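Local coordinates for protein bifunctional cytochrome P450/NADPH--P450 reductase (Deinococcus aerius, PDB 7F3H) that probably hydroxylates organic substrates at its haem iron as a self-sufficient cytochrome P450 whose electrons come from NADPH through a fused reductase, at residues H288-L300 with V312-E324. Residues are numbered along the deposited sequence; the frame is centred on the assembly and turned at random.
Sequences HVLAQAYAEVDRL and VMRLDVIPRILDE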
loop_
_atom_site.group_PDB
_atom_site.type_symbol
_atom_site.label_atom_id
_atom_site.label_comp_id
_atom_site.label_asym_id
_atom_site.label_seq_id
_atom_site.Cartn_x
_atom_site.Cartn_y
_atom_site.Cartn_z
ATOM N N HIS A 288 4.287 -24.224 7.381
ATOM C CA HIS A 288 4.648 -25.089 6.263
ATOM C C HIS A 288 4.986 -24.252 5.036
ATOM O O HIS A 288 5.959 -24.543 4.314
ATOM C CB HIS A 288 3.516 -26.073 5.969
ATOM C CG HIS A 288 3.850 -27.075 4.907
ATOM N ND1 HIS A 288 3.151 -27.160 3.718
ATOM C CD2 HIS A 288 4.817 -28.026 4.846
ATOM C CE1 HIS A 288 3.671 -28.122 2.976
ATOM N NE2 HIS A 288 4.681 -28.663 3.639
ATOM N N VAL A 289 4.228 -23.173 4.824
ATOM C CA VAL A 289 4.545 -22.228 3.756
ATOM C C VAL A 289 5.933 -21.652 3.969
ATOM O O VAL A 289 6.745 -21.568 3.034
ATOM C CB VAL A 289 3.495 -21.101 3.715
ATOM C CG1 VAL A 289 3.670 -20.253 2.486
ATOM C CG2 VAL A 289 2.100 -21.668 3.829
ATOM N N LEU A 290 6.225 -21.263 5.210
ATOM C CA LEU A 290 7.546 -20.752 5.548
ATOM C C LEU A 290 8.610 -21.783 5.223
ATOM O O LEU A 290 9.690 -21.427 4.750
ATOM C CB LEU A 290 7.607 -20.355 7.033
ATOM C CG LEU A 290 8.933 -19.805 7.570
ATOM C CD1 LEU A 290 9.421 -18.592 6.726
ATOM C CD2 LEU A 290 8.845 -19.426 9.093
ATOM N N ALA A 291 8.325 -23.068 5.459
ATOM C CA ALA A 291 9.300 -24.113 5.137
ATOM C C ALA A 291 9.609 -24.125 3.646
ATOM O O ALA A 291 10.777 -24.195 3.237
ATOM C CB ALA A 291 8.798 -25.490 5.600
ATOM N N GLN A 292 8.553 -24.071 2.826
ATOM C CA GLN A 292 8.726 -24.042 1.369
ATOM C C GLN A 292 9.542 -22.834 0.930
ATOM O O GLN A 292 10.381 -22.927 0.023
ATOM C CB GLN A 292 7.369 -23.992 0.671
ATOM C CG GLN A 292 6.505 -25.235 0.774
ATOM C CD GLN A 292 5.129 -24.985 0.163
ATOM O OE1 GLN A 292 4.147 -24.750 0.871
ATOM N NE2 GLN A 292 5.066 -24.999 -1.162
ATOM N N ALA A 293 9.305 -21.679 1.564
ATOM C CA ALA A 293 10.070 -20.482 1.207
ATOM C C ALA A 293 11.551 -20.608 1.603
ATOM O O ALA A 293 12.447 -20.153 0.868
ATOM C CB ALA A 293 9.431 -19.248 1.837
ATOM N N TYR A 294 11.830 -21.160 2.784
ATOM C CA TYR A 294 13.218 -21.431 3.144
ATOM C C TYR A 294 13.889 -22.354 2.115
ATOM O O TYR A 294 15.069 -22.179 1.768
ATOM C CB TYR A 294 13.281 -22.045 4.535
ATOM C CG TYR A 294 13.290 -21.095 5.733
ATOM C CD1 TYR A 294 14.195 -20.046 5.822
ATOM C CD2 TYR A 294 12.456 -21.335 6.831
ATOM C CE1 TYR A 294 14.227 -19.227 6.954
ATOM C CE2 TYR A 294 12.484 -20.555 7.932
ATOM C CZ TYR A 294 13.361 -19.501 8.008
ATOM O OH TYR A 294 13.351 -18.734 9.156
ATOM N N ALA A 295 13.161 -23.374 1.657
ATOM C CA ALA A 295 13.693 -24.282 0.640
ATOM C C ALA A 295 14.042 -23.535 -0.651
ATOM O O ALA A 295 15.091 -23.782 -1.264
ATOM C CB ALA A 295 12.683 -25.402 0.367
ATOM N N GLU A 296 13.141 -22.663 -1.111
ATOM C CA GLU A 296 13.409 -21.868 -2.313
ATOM C C GLU A 296 14.665 -21.008 -2.135
ATOM O O GLU A 296 15.551 -20.979 -3.006
ATOM C CB GLU A 296 12.176 -21.027 -2.632
ATOM C CG GLU A 296 12.358 -19.941 -3.637
ATOM C CD GLU A 296 11.027 -19.527 -4.275
ATOM O OE1 GLU A 296 10.618 -20.140 -5.301
ATOM O OE2 GLU A 296 10.381 -18.588 -3.747
ATOM N N VAL A 297 14.751 -20.306 -0.996
ATOM C CA VAL A 297 15.889 -19.434 -0.692
ATOM C C VAL A 297 17.197 -20.220 -0.699
ATOM O O VAL A 297 18.221 -19.746 -1.207
ATOM C CB VAL A 297 15.659 -18.730 0.665
ATOM C CG1 VAL A 297 16.931 -18.157 1.210
ATOM C CG2 VAL A 297 14.613 -17.650 0.536
ATOM N N ASP A 298 17.188 -21.424 -0.125
ATOM C CA ASP A 298 18.413 -22.217 -0.056
ATOM C C ASP A 298 18.759 -22.797 -1.420
ATOM O O ASP A 298 19.935 -22.889 -1.780
ATOM C CB ASP A 298 18.253 -23.320 1.001
ATOM C CG ASP A 298 17.989 -22.751 2.411
ATOM O OD1 ASP A 298 18.137 -21.517 2.606
ATOM O OD2 ASP A 298 17.607 -23.527 3.318
ATOM N N ARG A 299 17.736 -23.091 -2.225
ATOM C CA ARG A 299 17.958 -23.514 -3.600
ATOM C C ARG A 299 18.659 -22.419 -4.392
ATOM O O ARG A 299 19.640 -22.684 -5.093
ATOM C CB ARG A 299 16.617 -23.869 -4.223
ATOM C CG ARG A 299 16.679 -24.477 -5.575
ATOM C CD ARG A 299 15.381 -25.218 -5.887
ATOM N NE ARG A 299 14.144 -24.473 -5.631
ATOM C CZ ARG A 299 13.284 -24.772 -4.646
ATOM N NH1 ARG A 299 13.539 -25.789 -3.814
ATOM N NH2 ARG A 299 12.159 -24.062 -4.498
ATOM N N LEU A 300 18.218 -21.175 -4.234
ATOM C CA LEU A 300 18.714 -20.105 -5.084
ATOM C C LEU A 300 19.900 -19.349 -4.504
ATOM O O LEU A 300 20.679 -18.781 -5.272
ATOM C CB LEU A 300 17.598 -19.112 -5.366
ATOM C CG LEU A 300 16.546 -19.643 -6.312
ATOM C CD1 LEU A 300 15.360 -18.684 -6.274
ATOM C CD2 LEU A 300 17.154 -19.740 -7.703
ATOM N N VAL A 312 15.830 -12.671 -8.107
ATOM C CA VAL A 312 14.475 -12.316 -7.709
ATOM C C VAL A 312 13.470 -12.832 -8.724
ATOM O O VAL A 312 12.414 -13.369 -8.353
ATOM C CB VAL A 312 14.350 -10.794 -7.522
ATOM C CG1 VAL A 312 12.893 -10.440 -7.220
ATOM C CG2 VAL A 312 15.268 -10.313 -6.394
ATOM N N MET A 313 13.799 -12.718 -10.017
ATOM C CA MET A 313 12.851 -13.095 -11.057
ATOM C C MET A 313 12.751 -14.610 -11.212
ATOM O O MET A 313 11.760 -15.104 -11.758
ATOM C CB MET A 313 13.232 -12.437 -12.390
ATOM C CG MET A 313 13.182 -10.906 -12.350
ATOM S SD MET A 313 11.685 -10.253 -11.513
ATOM C CE MET A 313 10.354 -10.956 -12.478
ATOM N N ARG A 314 13.710 -15.356 -10.679
ATOM C CA ARG A 314 13.633 -16.807 -10.680
ATOM C C ARG A 314 12.831 -17.362 -9.516
ATOM O O ARG A 314 12.645 -18.574 -9.447
ATOM C CB ARG A 314 15.044 -17.406 -10.657
ATOM C CG ARG A 314 15.745 -17.318 -12.018
ATOM C CD ARG A 314 17.210 -17.661 -11.915
ATOM N NE ARG A 314 17.422 -19.108 -11.925
ATOM C CZ ARG A 314 18.520 -19.711 -11.473
ATOM N NH1 ARG A 314 19.526 -18.996 -10.975
ATOM N NH2 ARG A 314 18.622 -21.035 -11.522
ATOM N N LEU A 315 12.353 -16.505 -8.609
ATOM C CA LEU A 315 11.550 -16.932 -7.470
ATOM C C LEU A 315 10.159 -17.391 -7.899
ATOM O O LEU A 315 9.575 -16.854 -8.842
ATOM C CB LEU A 315 11.382 -15.789 -6.492
ATOM C CG LEU A 315 12.583 -15.284 -5.723
ATOM C CD1 LEU A 315 12.090 -14.065 -4.994
ATOM C CD2 LEU A 315 13.100 -16.334 -4.776
ATOM N N ASP A 316 9.608 -18.371 -7.152
ATOM C CA ASP A 316 8.247 -18.856 -7.400
ATOM C C ASP A 316 7.378 -18.875 -6.142
ATOM O O ASP A 316 6.263 -18.326 -6.133
ATOM C CB ASP A 316 8.251 -20.268 -7.985
ATOM C CG ASP A 316 6.899 -20.898 -7.908
ATOM O OD1 ASP A 316 5.922 -20.262 -8.372
ATOM O OD2 ASP A 316 6.784 -21.975 -7.322
ATOM N N VAL A 317 7.886 -19.514 -5.078
ATOM C CA VAL A 317 7.143 -19.595 -3.826
ATOM C C VAL A 317 6.911 -18.196 -3.244
ATOM O O VAL A 317 5.782 -17.825 -2.909
ATOM C CB VAL A 317 7.901 -20.493 -2.826
ATOM C CG1 VAL A 317 7.277 -20.417 -1.426
ATOM C CG2 VAL A 317 7.947 -21.929 -3.332
ATOM N N ILE A 318 7.978 -17.394 -3.135
ATOM C CA ILE A 318 7.882 -16.090 -2.460
ATOM C C ILE A 318 6.910 -15.142 -3.173
ATOM O O ILE A 318 6.072 -14.526 -2.493
ATOM C CB ILE A 318 9.281 -15.502 -2.269
ATOM C CG1 ILE A 318 9.977 -16.185 -1.080
ATOM C CG2 ILE A 318 9.260 -14.007 -2.110
ATOM C CD1 ILE A 318 11.402 -15.690 -0.840
ATOM N N PRO A 319 6.967 -14.968 -4.510
ATOM C CA PRO A 319 5.899 -14.225 -5.190
ATOM C C PRO A 319 4.495 -14.726 -4.868
ATOM O O PRO A 319 3.582 -13.918 -4.661
ATOM C CB PRO A 319 6.236 -14.423 -6.678
ATOM C CG PRO A 319 7.679 -14.671 -6.716
ATOM C CD PRO A 319 8.007 -15.412 -5.464
ATOM N N ARG A 320 4.266 -16.042 -4.865
ATOM C CA ARG A 320 2.897 -16.503 -4.636
ATOM C C ARG A 320 2.471 -16.270 -3.190
ATOM O O ARG A 320 1.303 -15.931 -2.923
ATOM C CB ARG A 320 2.799 -17.961 -5.036
ATOM C CG ARG A 320 2.818 -18.153 -6.558
ATOM C CD ARG A 320 2.526 -19.602 -6.946
ATOM N NE ARG A 320 3.641 -20.499 -6.659
ATOM C CZ ARG A 320 3.585 -21.580 -5.873
ATOM N NH1 ARG A 320 2.449 -21.924 -5.252
ATOM N NH2 ARG A 320 4.678 -22.332 -5.715
ATOM N N ILE A 321 3.422 -16.360 -2.261
ATOM C CA ILE A 321 3.168 -15.958 -0.881
ATOM C C ILE A 321 2.655 -14.535 -0.838
ATOM O O ILE A 321 1.682 -14.234 -0.140
ATOM C CB ILE A 321 4.449 -16.076 -0.032
ATOM C CG1 ILE A 321 4.740 -17.530 0.314
ATOM C CG2 ILE A 321 4.328 -15.216 1.218
ATOM C CD1 ILE A 321 6.135 -17.714 0.826
ATOM N N LEU A 322 3.334 -13.636 -1.560
ATOM C CA LEU A 322 2.955 -12.227 -1.509
ATOM C C LEU A 322 1.572 -12.012 -2.114
ATOM O O LEU A 322 0.752 -11.274 -1.544
ATOM C CB LEU A 322 4.009 -11.359 -2.203
ATOM C CG LEU A 322 5.326 -11.105 -1.442
ATOM C CD1 LEU A 322 6.331 -10.311 -2.299
ATOM C CD2 LEU A 322 5.088 -10.351 -0.132
ATOM N N ASP A 323 1.285 -12.684 -3.238
ATOM C CA ASP A 323 -0.034 -12.592 -3.867
ATOM C C ASP A 323 -1.136 -12.982 -2.877
ATOM O O ASP A 323 -2.126 -12.251 -2.698
ATOM C CB ASP A 323 -0.089 -13.494 -5.109
ATOM C CG ASP A 323 0.756 -12.974 -6.288
ATOM O OD1 ASP A 323 1.033 -11.756 -6.378
ATOM O OD2 ASP A 323 1.132 -13.802 -7.154
ATOM N N GLU A 324 -0.954 -14.120 -2.178
ATOM C CA GLU A 324 -1.953 -14.571 -1.209
ATOM C C GLU A 324 -1.977 -13.694 0.056
ATOM O O GLU A 324 -3.049 -13.486 0.651
ATOM C CB GLU A 324 -1.711 -16.057 -0.878
ATOM C CG GLU A 324 -2.708 -16.757 0.069
ATOM C CD GLU A 324 -4.139 -16.934 -0.471
ATOM O OE1 GLU A 324 -4.515 -16.289 -1.485
ATOM O OE2 GLU A 324 -4.895 -17.726 0.156
HETATM O O HOH W 1 3.485 -24.791 -3.927
#
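Glu296 sends its carboxylate from helix 288-300 onto the backbone amides of Asp316, Val317 and Ile318 at the start of helix 317-324. OE1 accepts two of them from opposite faces of its plane: Val317 N, 2.8 Å from Glu296 OE1, comes on the syn side at 21° from the plane, whereas Asp316 N stands well above it. Glu296 OE2 takes Ile318 N at 2.8 Å, nearly along its C-O axis. Three backbone donors thus grip one buried carboxylate, and the helix N-terminus would be expected to favour its negative charge. The reach depends on an extended chain, with CG opposite the backbone N (chi1 167°).

Apolar groups close in around this polar centre. Val317 brings CB to 3.3 Å from Glu296 OE2, while its CG1 lies against the backbone of Ala293. Farther along, Val289 CG1 meets Ile321 CG1 at 3.6 Å, the two side chains lying alongside but running in opposite senses, and Ile321 CD1 rests on Ala293 CB. Helices 288-300 and 317-324, the J and K helices of the P450 fold, run at 145° to each other, their segment axes 9.8 Å apart at closest approach. At the other end Leu300 divides its methyls: CD1 packs on Leu315 CD2 at 3.6 Å, and CD2 sits over the centre of one face of the Arg314 guanidinium.

In the next shell Asp316, at the N-cap position, turns its carboxylate to Arg320, which holds it side-on through NE and NH2; Asp316 OD2 is 2.7 Å from Arg320 NH2. A water accepts from Arg320 NH2 and, weakly, from Gln292 NE2, linking the two helices. Arg320 is also salt-bridged to Asp380, while Leu423 of helix 408-425 packs against Ala293.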